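Local coordinates for sulfatase (Bacteroides fragilis CAG:558, PDB 6USS), which probably hydrolyses aryl sulfate esters as a calcium-dependent gut bacterial arylsulfatase, here in a form whose catalytic residue has been substituted, at residues Leu51-Gln56 / Pro359-Trp364; Leu72-Val77 / Lys369-Cys374; Phe144-Leu149 / Thr398-Asp403; Ala196-Glu201 / Asp228-Glu233; Asn202-Arg207 / Asp222-Thr227. The protein carries 1 engineered substitution. All blocks are in the same frame, centred on the assembly; numbering follows the deposited sequence.

Contact 1: Leu51-Gln56 / Pro359-Trp364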
# COMPACT_ATOMS: atom_id res chain seq x y z
N LEU A 51 28.78 21.26 -7.05
CA LEU A 51 28.11 22.53 -6.75
C LEU A 51 28.61 23.10 -5.42
O LEU A 51 28.44 22.45 -4.38
CB LEU A 51 26.59 22.34 -6.69
CG LEU A 51 25.71 23.56 -6.32
CD1 LEU A 51 25.83 24.69 -7.36
CD2 LEU A 51 24.25 23.16 -6.11
N PRO A 52 29.23 24.30 -5.40
CA PRO A 52 29.80 24.83 -4.15
C PRO A 52 28.72 25.42 -3.24
O PRO A 52 28.11 26.44 -3.57
CB PRO A 52 30.78 25.91 -4.65
CG PRO A 52 30.91 25.68 -6.15
CD PRO A 52 29.57 25.15 -6.55
N PHE A 53 28.52 24.77 -2.08
CA PHE A 53 27.60 25.27 -1.05
C PHE A 53 28.24 26.26 -0.07
O PHE A 53 27.52 26.98 0.63
CB PHE A 53 27.01 24.10 -0.25
CG PHE A 53 25.81 23.49 -0.88
CD1 PHE A 53 24.54 23.82 -0.44
CD2 PHE A 53 25.94 22.62 -1.96
CE1 PHE A 53 23.42 23.28 -1.04
CE2 PHE A 53 24.82 22.08 -2.57
CZ PHE A 53 23.56 22.41 -2.11
N TRP A 54 29.57 26.26 0.03
CA TRP A 54 30.35 27.24 0.77
C TRP A 54 30.43 28.54 -0.03
O TRP A 54 30.03 28.60 -1.19
CB TRP A 54 31.75 26.68 1.05
CG TRP A 54 32.47 27.35 2.13
CD1 TRP A 54 31.94 28.12 3.11
CD2 TRP A 54 33.87 27.29 2.37
NE1 TRP A 54 32.93 28.56 3.95
CE2 TRP A 54 34.13 28.07 3.52
CE3 TRP A 54 34.94 26.66 1.73
CZ2 TRP A 54 35.41 28.24 4.03
CZ3 TRP A 54 36.22 26.82 2.26
CH2 TRP A 54 36.44 27.60 3.40
N THR A 55 30.98 29.59 0.60
CA THR A 55 31.20 30.84 -0.13
C THR A 55 32.44 30.82 -1.01
O THR A 55 32.68 31.80 -1.74
CB THR A 55 31.30 32.03 0.83
OG1 THR A 55 32.40 31.82 1.72
CG2 THR A 55 30.03 32.21 1.63
N GLN A 56 33.26 29.76 -0.96
CA GLN A 56 34.33 29.57 -1.92
C GLN A 56 34.38 28.12 -2.37
O GLN A 56 34.14 27.20 -1.57
CB GLN A 56 35.68 30.04 -1.36
CG GLN A 56 36.17 29.32 -0.10
CD GLN A 56 36.91 30.26 0.90
OE1 GLN A 56 36.34 31.25 1.40
NE2 GLN A 56 38.17 29.94 1.20
N PRO A 359 23.59 19.10 1.73
CA PRO A 359 23.30 19.86 0.50
C PRO A 359 21.81 19.80 0.18
O PRO A 359 21.21 18.72 0.16
CB PRO A 359 24.12 19.14 -0.57
CG PRO A 359 24.23 17.72 -0.04
CD PRO A 359 24.37 17.88 1.45
N MET A 360 21.21 20.97 -0.08
CA MET A 360 19.77 21.03 -0.27
C MET A 360 19.43 22.03 -1.36
O MET A 360 19.97 23.15 -1.39
CB MET A 360 19.05 21.37 1.03
CG MET A 360 17.54 21.42 0.92
SD MET A 360 16.82 21.99 2.47
CE MET A 360 15.17 22.41 1.92
N ILE A 361 18.54 21.63 -2.25
CA ILE A 361 18.15 22.43 -3.41
C ILE A 361 16.65 22.30 -3.60
O ILE A 361 16.08 21.22 -3.42
CB ILE A 361 18.88 21.99 -4.69
CG1 ILE A 361 20.39 21.86 -4.46
CG2 ILE A 361 18.60 22.97 -5.81
CD1 ILE A 361 21.15 21.41 -5.70
N VAL A 362 15.99 23.40 -3.97
CA VAL A 362 14.57 23.33 -4.28
C VAL A 362 14.33 24.06 -5.59
O VAL A 362 14.68 25.24 -5.74
CB VAL A 362 13.70 23.91 -3.16
CG1 VAL A 362 12.27 24.08 -3.65
CG2 VAL A 362 13.76 23.03 -1.92
N ARG A 363 13.74 23.35 -6.55
CA ARG A 363 13.18 23.94 -7.75
C ARG A 363 11.68 23.93 -7.57
O ARG A 363 11.11 22.96 -7.07
CB ARG A 363 13.58 23.18 -9.01
CG ARG A 363 13.13 23.86 -10.32
CD ARG A 363 13.71 23.17 -11.56
NE ARG A 363 13.04 21.91 -11.89
CZ ARG A 363 13.50 21.01 -12.77
NH1 ARG A 363 14.62 21.24 -13.43
NH2 ARG A 363 12.81 19.89 -12.99
N TRP A 364 11.05 25.03 -7.93
CA TRP A 364 9.61 25.23 -7.81
C TRP A 364 9.25 26.32 -8.82
O TRP A 364 9.17 27.50 -8.46
CB TRP A 364 9.25 25.63 -6.37
CG TRP A 364 7.78 25.67 -6.06
CD1 TRP A 364 6.75 25.47 -6.93
CD2 TRP A 364 7.18 25.94 -4.79
NE1 TRP A 364 5.54 25.59 -6.27
CE2 TRP A 364 5.78 25.88 -4.96
CE3 TRP A 364 7.70 26.21 -3.52
CZ2 TRP A 364 4.89 26.10 -3.91
CZ3 TRP A 364 6.81 26.42 -2.47
CH2 TRP A 364 5.42 26.36 -2.67

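Contact 2: Leu72-Val77 / Lys369-Cys374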
# COMPACT_ATOMS: atom_id res chain seq x y z
N LEU A 72 19.99 21.99 -11.68
CA LEU A 72 18.84 22.17 -10.80
C LEU A 72 18.98 23.46 -9.97
O LEU A 72 18.00 24.19 -9.79
CB LEU A 72 18.67 20.95 -9.90
CG LEU A 72 17.43 20.86 -9.00
CD1 LEU A 72 16.16 20.74 -9.82
CD2 LEU A 72 17.53 19.70 -8.00
N ALA A 73 20.19 23.75 -9.49
CA ALA A 73 20.37 24.94 -8.66
C ALA A 73 20.22 26.22 -9.48
O ALA A 73 19.64 27.19 -8.99
CB ALA A 73 21.74 24.89 -7.98
N LYS A 74 20.73 26.23 -10.72
CA LYS A 74 20.53 27.39 -11.59
C LYS A 74 19.06 27.69 -11.84
O LYS A 74 18.72 28.82 -12.17
CB LYS A 74 21.26 27.23 -12.94
CG LYS A 74 22.77 27.54 -12.88
CD LYS A 74 23.48 27.19 -14.21
CE LYS A 74 24.78 26.37 -13.98
NZ LYS A 74 24.58 24.90 -14.31
N GLN A 75 18.18 26.69 -11.69
CA GLN A 75 16.74 26.90 -11.83
C GLN A 75 16.02 27.04 -10.50
O GLN A 75 14.80 27.28 -10.49
CB GLN A 75 16.13 25.75 -12.63
CG GLN A 75 16.78 25.56 -13.98
CD GLN A 75 16.58 24.14 -14.53
OE1 GLN A 75 16.76 23.14 -13.81
NE2 GLN A 75 16.23 24.06 -15.81
N GLY A 76 16.72 26.90 -9.37
CA GLY A 76 16.08 26.98 -8.07
C GLY A 76 16.87 27.70 -7.00
O GLY A 76 17.67 28.61 -7.29
N VAL A 77 16.65 27.32 -5.74
CA VAL A 77 17.33 27.91 -4.60
C VAL A 77 18.17 26.83 -3.94
O VAL A 77 17.74 25.66 -3.86
CB VAL A 77 16.34 28.54 -3.59
CG1 VAL A 77 15.39 27.48 -3.02
CG2 VAL A 77 17.07 29.29 -2.44
N LYS A 369 12.60 31.81 -6.97
CA LYS A 369 13.34 32.57 -7.96
C LYS A 369 14.64 31.85 -8.29
O LYS A 369 15.37 31.44 -7.39
CB LYS A 369 13.58 33.99 -7.45
CG LYS A 369 12.26 34.83 -7.39
CD LYS A 369 11.27 34.47 -8.56
CE LYS A 369 9.77 34.46 -8.14
NZ LYS A 369 8.85 33.98 -9.24
N PRO A 370 14.93 31.64 -9.58
CA PRO A 370 16.04 30.74 -9.95
C PRO A 370 17.40 31.33 -9.60
O PRO A 370 17.58 32.53 -9.41
CB PRO A 370 15.88 30.57 -11.47
CG PRO A 370 15.05 31.70 -11.92
CD PRO A 370 14.17 32.12 -10.74
N ASP A 371 18.36 30.41 -9.45
CA ASP A 371 19.77 30.74 -9.22
C ASP A 371 19.97 31.57 -7.95
O ASP A 371 20.72 32.54 -7.94
CB ASP A 371 20.38 31.46 -10.42
CG ASP A 371 21.91 31.35 -10.44
OD1 ASP A 371 22.44 30.33 -9.94
OD2 ASP A 371 22.57 32.29 -10.95
N THR A 372 19.31 31.17 -6.87
CA THR A 372 19.40 31.93 -5.63
C THR A 372 19.88 31.03 -4.50
O THR A 372 19.92 29.80 -4.62
CB THR A 372 18.06 32.61 -5.28
OG1 THR A 372 17.03 31.62 -5.11
CG2 THR A 372 17.65 33.53 -6.40
N LYS A 373 20.27 31.67 -3.39
CA LYS A 373 20.76 30.98 -2.20
C LYS A 373 20.05 31.51 -0.96
O LYS A 373 19.64 32.67 -0.91
CB LYS A 373 22.28 31.16 -2.02
CG LYS A 373 23.13 30.44 -3.04
CD LYS A 373 24.59 30.86 -2.93
CE LYS A 373 25.40 30.47 -4.18
NZ LYS A 373 26.66 29.72 -3.83
N CYS A 374 19.90 30.65 0.04
CA CYS A 374 19.25 31.02 1.28
C CYS A 374 20.10 30.55 2.45
O CYS A 374 20.32 29.35 2.63
CB CYS A 374 17.84 30.44 1.40
SG CYS A 374 17.05 31.00 2.95
O HOH W 1 20.83 28.16 -6.64

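Contact 3: Phe144-Leu149 / Thr398-Asp403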
# COMPACT_ATOMS: atom_id res chain seq x y z
N PHE A 144 7.91 4.70 17.91
CA PHE A 144 7.18 5.95 18.02
C PHE A 144 6.02 5.91 17.04
O PHE A 144 6.23 5.78 15.82
CB PHE A 144 8.09 7.15 17.74
CG PHE A 144 7.42 8.48 17.94
CD1 PHE A 144 7.30 9.02 19.20
CD2 PHE A 144 6.88 9.17 16.86
CE1 PHE A 144 6.66 10.23 19.40
CE2 PHE A 144 6.25 10.39 17.05
CZ PHE A 144 6.14 10.93 18.32
N GLN A 145 4.79 5.98 17.56
CA GLN A 145 3.60 5.99 16.72
C GLN A 145 3.42 7.39 16.14
O GLN A 145 3.54 8.38 16.86
CB GLN A 145 2.35 5.60 17.50
CG GLN A 145 1.05 5.74 16.68
CD GLN A 145 -0.22 5.37 17.44
OE1 GLN A 145 -0.18 5.09 18.64
NE2 GLN A 145 -1.35 5.35 16.73
N ALA A 146 3.15 7.46 14.85
CA ALA A 146 3.02 8.77 14.22
C ALA A 146 2.21 8.67 12.94
O ALA A 146 2.19 7.62 12.29
CB ALA A 146 4.39 9.41 13.93
N THR A 147 1.55 9.77 12.61
CA THR A 147 0.82 9.90 11.36
C THR A 147 1.81 10.24 10.25
O THR A 147 2.48 11.28 10.30
CB THR A 147 -0.25 10.98 11.51
OG1 THR A 147 -1.18 10.58 12.53
CG2 THR A 147 -0.99 11.18 10.20
N SER A 148 1.90 9.36 9.26
CA SER A 148 2.93 9.43 8.24
C SER A 148 2.68 10.55 7.24
O SER A 148 1.54 10.82 6.86
CB SER A 148 3.05 8.12 7.48
OG SER A 148 4.10 8.21 6.52
N LEU A 149 3.77 11.19 6.81
CA LEU A 149 3.68 12.22 5.79
C LEU A 149 3.04 11.69 4.50
O LEU A 149 2.26 12.40 3.86
CB LEU A 149 5.07 12.79 5.52
CG LEU A 149 5.30 13.70 4.31
CD1 LEU A 149 4.51 15.00 4.36
CD2 LEU A 149 6.77 14.00 4.20
N THR A 398 -2.82 15.01 13.23
CA THR A 398 -1.78 14.02 13.43
C THR A 398 -1.89 13.46 14.84
O THR A 398 -2.31 14.17 15.75
CB THR A 398 -0.39 14.64 13.22
OG1 THR A 398 -0.32 15.87 13.95
CG2 THR A 398 -0.15 14.96 11.75
N VAL A 399 -1.52 12.18 15.02
CA VAL A 399 -1.51 11.64 16.38
C VAL A 399 -0.38 12.25 17.20
O VAL A 399 -0.50 12.38 18.43
CB VAL A 399 -1.42 10.10 16.40
CG1 VAL A 399 -2.64 9.46 15.71
CG2 VAL A 399 -0.11 9.61 15.77
N GLN A 400 0.73 12.62 16.56
CA GLN A 400 1.91 13.12 17.25
C GLN A 400 2.05 14.62 17.03
O GLN A 400 1.61 15.14 16.01
CB GLN A 400 3.18 12.42 16.74
CG GLN A 400 3.70 12.95 15.39
CD GLN A 400 2.80 12.57 14.20
OE1 GLN A 400 1.70 12.04 14.36
NE2 GLN A 400 3.30 12.83 12.99
N PRO A 401 2.69 15.33 17.97
CA PRO A 401 2.99 16.75 17.73
C PRO A 401 3.94 16.91 16.56
O PRO A 401 4.76 16.04 16.28
CB PRO A 401 3.66 17.21 19.03
CG PRO A 401 3.42 16.13 20.01
CD PRO A 401 3.28 14.86 19.22
N ILE A 402 3.84 18.05 15.87
CA ILE A 402 4.69 18.35 14.72
C ILE A 402 5.72 19.38 15.15
O ILE A 402 5.39 20.56 15.34
CB ILE A 402 3.89 18.83 13.52
CG1 ILE A 402 2.81 17.81 13.18
CG2 ILE A 402 4.81 19.02 12.32
CD1 ILE A 402 3.36 16.52 12.68
N ASP A 403 6.98 18.95 15.28
CA ASP A 403 8.07 19.86 15.64
C ASP A 403 8.62 20.64 14.45
O ASP A 403 9.12 21.75 14.63
CB ASP A 403 9.17 19.06 16.33
CG ASP A 403 8.66 18.30 17.56
OD1 ASP A 403 8.09 18.95 18.46
OD2 ASP A 403 8.79 17.07 17.63

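Contact 4: Ala196-Glu201 / Asp228-Glu233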
# COMPACT_ATOMS: atom_id res chain seq x y z
N ALA A 196 23.86 -4.65 0.33
CA ALA A 196 24.93 -5.63 0.26
C ALA A 196 25.89 -5.33 -0.89
O ALA A 196 27.11 -5.46 -0.72
CB ALA A 196 24.33 -7.03 0.12
N SER A 197 25.38 -4.93 -2.05
CA SER A 197 26.22 -4.64 -3.21
C SER A 197 25.48 -3.73 -4.18
O SER A 197 24.27 -3.86 -4.36
CB SER A 197 26.64 -5.92 -3.93
OG SER A 197 27.25 -5.59 -5.18
N TYR A 198 26.22 -2.83 -4.82
CA TYR A 198 25.67 -2.01 -5.89
C TYR A 198 25.57 -2.78 -7.22
O TYR A 198 24.93 -2.28 -8.16
CB TYR A 198 26.53 -0.77 -6.12
CG TYR A 198 26.45 0.33 -5.09
CD1 TYR A 198 27.10 0.21 -3.86
CD2 TYR A 198 25.76 1.52 -5.36
CE1 TYR A 198 27.03 1.25 -2.90
CE2 TYR A 198 25.70 2.55 -4.43
CZ TYR A 198 26.33 2.41 -3.19
OH TYR A 198 26.27 3.44 -2.26
N LEU A 199 26.18 -3.96 -7.32
CA LEU A 199 26.41 -4.63 -8.60
C LEU A 199 25.27 -5.60 -8.91
O LEU A 199 25.00 -6.52 -8.13
CB LEU A 199 27.75 -5.36 -8.58
CG LEU A 199 28.96 -4.46 -8.34
CD1 LEU A 199 30.23 -5.26 -8.30
CD2 LEU A 199 29.04 -3.40 -9.43
N GLY A 200 24.64 -5.40 -10.07
CA GLY A 200 23.69 -6.38 -10.57
C GLY A 200 24.32 -7.73 -10.80
O GLY A 200 23.65 -8.77 -10.69
N GLU A 201 25.62 -7.75 -11.12
CA GLU A 201 26.33 -9.01 -11.19
C GLU A 201 26.28 -9.75 -9.86
O GLU A 201 26.31 -10.98 -9.84
CB GLU A 201 27.78 -8.77 -11.62
CG GLU A 201 27.93 -8.05 -12.96
CD GLU A 201 28.05 -6.52 -12.82
OE1 GLU A 201 27.52 -5.96 -11.82
OE2 GLU A 201 28.68 -5.88 -13.70
N ASP A 228 24.85 -5.98 -15.79
CA ASP A 228 25.75 -4.95 -15.28
C ASP A 228 25.02 -3.65 -14.95
O ASP A 228 25.61 -2.56 -15.05
CB ASP A 228 26.90 -4.69 -16.27
CG ASP A 228 26.45 -4.04 -17.58
OD1 ASP A 228 25.21 -3.96 -17.83
OD2 ASP A 228 27.33 -3.60 -18.35
N THR A 229 23.75 -3.72 -14.55
CA THR A 229 23.02 -2.54 -14.11
C THR A 229 23.42 -2.20 -12.66
O THR A 229 23.08 -2.94 -11.73
CB THR A 229 21.51 -2.74 -14.23
OG1 THR A 229 21.17 -3.16 -15.56
CG2 THR A 229 20.76 -1.46 -13.91
N PHE A 230 24.17 -1.11 -12.49
CA PHE A 230 24.44 -0.51 -11.19
C PHE A 230 23.12 -0.13 -10.50
O PHE A 230 22.16 0.30 -11.15
CB PHE A 230 25.32 0.73 -11.36
CG PHE A 230 26.28 0.97 -10.23
CD1 PHE A 230 27.37 0.13 -10.03
CD2 PHE A 230 26.10 2.04 -9.36
CE1 PHE A 230 28.26 0.35 -8.99
CE2 PHE A 230 26.98 2.25 -8.33
CZ PHE A 230 28.07 1.41 -8.14
N VAL A 231 23.06 -0.29 -9.17
CA VAL A 231 21.76 -0.25 -8.48
C VAL A 231 21.11 1.12 -8.61
O VAL A 231 19.88 1.22 -8.74
CB VAL A 231 21.89 -0.69 -7.00
CG1 VAL A 231 22.57 0.35 -6.15
CG2 VAL A 231 20.50 -0.99 -6.44
N SER A 232 21.91 2.20 -8.57
CA SER A 232 21.38 3.54 -8.79
C SER A 232 20.74 3.68 -10.15
O SER A 232 19.80 4.47 -10.32
CB SER A 232 22.49 4.59 -8.63
OG SER A 232 23.31 4.29 -7.52
N GLU A 233 21.26 2.96 -11.15
CA GLU A 233 20.64 2.94 -12.47
C GLU A 233 19.33 2.16 -12.44
O GLU A 233 18.30 2.63 -12.95
CB GLU A 233 21.60 2.34 -13.50
CG GLU A 233 21.13 2.36 -14.97
CD GLU A 233 20.79 3.76 -15.48
OE1 GLU A 233 21.43 4.75 -15.05
OE2 GLU A 233 19.87 3.89 -16.32

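Contact 5: Asn202-Arg207 / Asp222-Thr227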
# COMPACT_ATOMS: atom_id res chain seq x y z
N ASN A 202 26.19 -9.03 -8.75
CA ASN A 202 26.09 -9.67 -7.44
C ASN A 202 24.65 -9.76 -6.95
O ASN A 202 24.43 -10.02 -5.76
CB ASN A 202 26.95 -8.94 -6.41
CG ASN A 202 28.44 -9.04 -6.71
OD1 ASN A 202 28.88 -9.96 -7.41
ND2 ASN A 202 29.21 -8.11 -6.19
N ASN A 203 23.67 -9.56 -7.82
CA ASN A 203 22.25 -9.60 -7.46
C ASN A 203 21.92 -8.62 -6.34
O ASN A 203 20.95 -8.84 -5.60
CB ASN A 203 21.80 -11.01 -7.04
CG ASN A 203 22.14 -12.08 -8.06
OD1 ASN A 203 22.24 -11.81 -9.26
ND2 ASN A 203 22.32 -13.30 -7.59
N TYR A 204 22.72 -7.57 -6.20
CA TYR A 204 22.60 -6.61 -5.09
C TYR A 204 22.60 -7.30 -3.73
O TYR A 204 22.02 -6.80 -2.76
CB TYR A 204 21.34 -5.73 -5.25
CG TYR A 204 21.21 -5.22 -6.66
CD1 TYR A 204 22.17 -4.38 -7.20
CD2 TYR A 204 20.14 -5.60 -7.47
CE1 TYR A 204 22.08 -3.91 -8.51
CE2 TYR A 204 20.02 -5.13 -8.78
CZ TYR A 204 21.00 -4.29 -9.29
OH TYR A 204 20.92 -3.83 -10.59
N GLY A 205 23.23 -8.47 -3.65
CA GLY A 205 23.31 -9.22 -2.40
C GLY A 205 22.40 -10.43 -2.30
O GLY A 205 22.60 -11.24 -1.40
N ASN A 206 21.43 -10.58 -3.18
CA ASN A 206 20.48 -11.68 -3.02
C ASN A 206 21.12 -13.01 -3.38
O ASN A 206 21.75 -13.14 -4.43
CB ASN A 206 19.24 -11.45 -3.89
CG ASN A 206 18.40 -10.29 -3.39
OD1 ASN A 206 17.53 -10.47 -2.53
ND2 ASN A 206 18.63 -9.11 -3.94
N ARG A 207 20.97 -14.00 -2.50
CA ARG A 207 21.43 -15.34 -2.79
C ARG A 207 20.43 -16.06 -3.68
O ARG A 207 19.23 -15.76 -3.66
CB ARG A 207 21.65 -16.14 -1.50
CG ARG A 207 22.70 -15.54 -0.58
CD ARG A 207 23.39 -16.61 0.25
NE ARG A 207 24.73 -16.89 -0.24
CZ ARG A 207 25.12 -18.05 -0.76
NH1 ARG A 207 24.26 -19.07 -0.84
NH2 ARG A 207 26.37 -18.20 -1.18
N ASP A 222 14.65 -7.92 -9.20
CA ASP A 222 15.05 -9.26 -9.60
C ASP A 222 15.40 -9.32 -11.09
O ASP A 222 16.34 -10.02 -11.48
CB ASP A 222 13.95 -10.27 -9.25
CG ASP A 222 13.74 -10.44 -7.72
OD1 ASP A 222 14.03 -9.53 -6.91
OD2 ASP A 222 13.25 -11.52 -7.32
N LYS A 223 14.69 -8.56 -11.94
CA LYS A 223 14.98 -8.62 -13.37
C LYS A 223 16.32 -8.00 -13.75
O LYS A 223 16.74 -8.16 -14.90
CB LYS A 223 13.85 -7.96 -14.18
CG LYS A 223 13.75 -6.43 -14.02
CD LYS A 223 12.82 -5.81 -15.08
CE LYS A 223 11.95 -4.67 -14.51
NZ LYS A 223 10.68 -5.05 -13.77
N TYR A 224 17.00 -7.30 -12.84
CA TYR A 224 18.32 -6.77 -13.15
C TYR A 224 19.44 -7.69 -12.68
O TYR A 224 20.61 -7.37 -12.92
CB TYR A 224 18.50 -5.38 -12.52
CG TYR A 224 17.48 -4.37 -12.99
CD1 TYR A 224 17.69 -3.65 -14.16
CD2 TYR A 224 16.31 -4.13 -12.27
CE1 TYR A 224 16.75 -2.73 -14.61
CE2 TYR A 224 15.38 -3.21 -12.71
CZ TYR A 224 15.60 -2.51 -13.89
OH TYR A 224 14.68 -1.60 -14.36
N TRP A 225 19.10 -8.81 -12.04
CA TRP A 225 20.12 -9.70 -11.50
C TRP A 225 20.99 -10.25 -12.61
O TRP A 225 20.51 -10.56 -13.70
CB TRP A 225 19.49 -10.86 -10.73
CG TRP A 225 18.84 -10.50 -9.45
CD1 TRP A 225 18.68 -9.24 -8.93
CD2 TRP A 225 18.22 -11.40 -8.51
NE1 TRP A 225 18.01 -9.31 -7.73
CE2 TRP A 225 17.72 -10.62 -7.45
CE3 TRP A 225 18.05 -12.78 -8.47
CZ2 TRP A 225 17.05 -11.18 -6.37
CZ3 TRP A 225 17.40 -13.34 -7.40
CH2 TRP A 225 16.91 -12.54 -6.36
N GLY A 226 22.29 -10.36 -12.34
CA GLY A 226 23.18 -10.91 -13.34
C GLY A 226 23.38 -10.05 -14.56
O GLY A 226 23.92 -10.54 -15.56
N THR A 227 22.93 -8.80 -14.54
CA THR A 227 23.30 -7.83 -15.55
C THR A 227 24.33 -6.88 -14.96
O THR A 227 24.67 -6.95 -13.77
CB THR A 227 22.07 -7.06 -16.05
OG1 THR A 227 21.69 -6.06 -15.08
CG2 THR A 227 20.90 -8.00 -16.25

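Contact 1: Leu51-Gln56 / Pro359-Trp364
Phe53 extends its ring from the loop onto strand 357-363, and the ring's outer atoms lie against Pro359, Met360 and Ile361 in turn. Beyond CB, on one flank, CD2 comes within 4.2 Å of Pro359 CB, and the next atom, Phe53 CE2, closes to 3.6 Å of the same carbon. Pro359 CB thus sits over one ring face, 4.0 Å from the centroid of Phe53, a CH-pi contact suited to the flat flank of a proline. On the other flank CE1 approaches Met360 N, while Met360 O lies at the ring edge, in its plane. The tip, Phe53 CZ, is 3.4 Å from Met360 N, and Ile361 CG1 stands beyond it at the ring edge, near the ring plane. Leu51 adds a second apolar point: its CG stands anti to the backbone N (chi1 177°), and CD2 meets Ile361 CD1 tip to tip at 3.6 Å. All five residues are buried. This is a loop folded over the central sheet of the alkaline phosphatase-like sulfatase fold, with the Pro359 side chain about 9 Å from that of calcium-binding Asp322.

Contact 2: Leu72-Val77 / Lys369-Cys374
Thr372 N donates to Gly76 O from within the carbonyl plane, over 3.1 Å and nearly straight (171°). A second flat group, the Asp371 carboxylate, lies beside the Lys74 chain and points the same way, with Asp371 OD1 4.1 Å from Lys74 CG, a packing contact between the aliphatic part of the lysine and the carboxylate. The Pro370 ring brings its CB to 3.4 Å from Lys74 O, against the carbonyls of Lys74 and Gln75. Ala73 O receives a weak bond from Asp371 N, and a water 2.8 Å from both Ala73 O and Thr372 O bridges the segments. Val77 and Thr372 form a parallel bridge with both side chains on one face of the sheet. With chi1 at 61°, Thr372 OG1 stands between its own N and carbonyl carbon, where it donates to Lys369 O (2.8 Å) and touches Val77 CB at 3.5 Å. The branched side chains of Val77 and Thr372 suit an extended backbone, whereas Gly76 supplies the carbonyl that Thr372 N uses. Strand 77-83, entered two residues after helix 67-74, thus lies between strand 372-374 and antiparallel strand 357-363; Val77 pairs with Val362 there, and Gln75 OE1 accepts from Arg363 NH1.

Contact 3: Phe144-Leu149 / Thr398-Asp403
Gln400 lays its amide against Ala146, with CD 3.5 Å from Ala146 CB, and uses both ends of that amide on the next residue. Thr147 N donates to Gln400 OE1 over 2.9 Å in an almost straight bond (174°), although it arrives from above the carbonyl plane, 46° out of it. Gln400 NE2 returns a bond to Thr147 O at 3.2 Å. Glutamine suits this place because its side chain offers a donor and an acceptor to the backbone N and O of one residue, as a neighbouring strand would; a bend at chi2 (-71°) folds the chain back to reach it. Thr147 makes a third bond: its OG1 accepts from Val399 N at 3.0 Å. Val399 CG2 covers Ala146 CA at 3.6 Å, and Phe144 closes the other flank with CZ 3.7 Å from Gln400 CB, the ring standing nearly perpendicular to the amide. The loop after helix 383-390 is thereby fastened where strand 143-145, partner of strand 133-135, gives way to helix 149-155, whose N-cap is Ser148. Gln400 NE2 also donates to Thr97 O of helix 88-97, and Tyr384 OH of helix 383-390 bonds Thr147 O.

Contact 4: Ala196-Glu201 / Asp228-Glu233
Tyr198 lays its CB over the Phe230 ring face, 3.7 Å from the ring centroid and 26° off the normal. The two rings are nearly parallel, with planes 22° apart, but displaced, so that little of one ring lies above the other, and Tyr198 CD2 touches Phe230 CE2 at 3.3 Å. Val231 CG1 joins Tyr198 CD2 at 3.5 Å, and Leu199 CD2 reaches Phe230 CE1. The aromatic and aliphatic groups of Tyr198, Phe230 and Val231 suit a buried place, where two backbones run almost antiparallel. Only weak bonds link those backbones: Val231 N to Tyr198 O at 2.9 Å and Gly200 N to Thr229 O at 3.4 Å. Gly200, lacking a side chain, lets the Thr229 carbonyl come close. The bend before it is an ST turn, in which Ser197 OG accepts from Leu199 N over 2.9 Å, while Phe230 occupies the N-cap position of helix 231-247. At the exposed end Glu201 OE2 lies 3.3 Å from Asp228 CB, and Asp228 OD2 has its own salt bridge to Lys270. Further out, Leu291 of helix 283-308 packs on both aromatic residues. Tyr198 OH is hydrogen-bonded to His263 O, and its side chain is about 7 Å from that of calcium-binding Asp42.

Contact 5: Asn202-Arg207 / Asp222-Thr227
Asn203 O is gripped twice by Asn206, by the backbone N at 3.0 Å and by side-chain ND2 at 2.9 Å, the latter nearly along the C=O axis; ND2 also donates to Val218 O. Asn203 ND2 answers with a bond to Asn206 O at 3.2 Å, so each asparagine amide ties off the other's backbone, closing the bend that faces Trp225. Across from it lies a type II beta turn, Tyr224 to Thr227, with Trp225 and Gly226 in its middle; the positive phi of the third turn position is one glycine adopts readily. The turn presents the indole to the asparagines. Asn203 CB stands over the five-membered ring of Trp225, 3.9 Å from its centroid and only 10° off the normal, with the Asn203 amide stacked at 27° to the ring plane. Asp222 CA backs the opposite face of the indole. Further along, Asn206 CB comes to 3.3 Å from Trp225 CZ2. The torsion of Trp225 (chi1 -70°) sets CG anti to its carbonyl carbon, from where the broad ring spans both asparagines. Tyr204 works beside it: its OH bonds to Thr229 O and lies 3.5 Å from Tyr224 CB, which meets the tyrosine near the plane of its ring. In the turn itself Tyr224 O accepts from both Thr227 N and Thr227 OG1 on the same face of its plane, the hydroxyl oxygen being 2.7 Å away.

Overall arrangement
From the N terminus, residues 51-56 and 72-77 come first, and both await late partners: contact 1 closes at 359-364 and contact 2 at 369-374, so the two loops cross. They touch each other and join the first loop, helix 67-74 and strands 77-83, 357-363 and 372-374 of the central sheet. Contact 3 opens at 144-149, inside both, but closes at 398-403, beyond them, and therefore crosses each; it links the small parallel sheet to the loop after helix 383-390. Contact 4 is nested within all three, and contact 5 within contact 4. These two touch, shaping the long excursion, without alpha helix or strand, between strand 185-187 and helix 231-247.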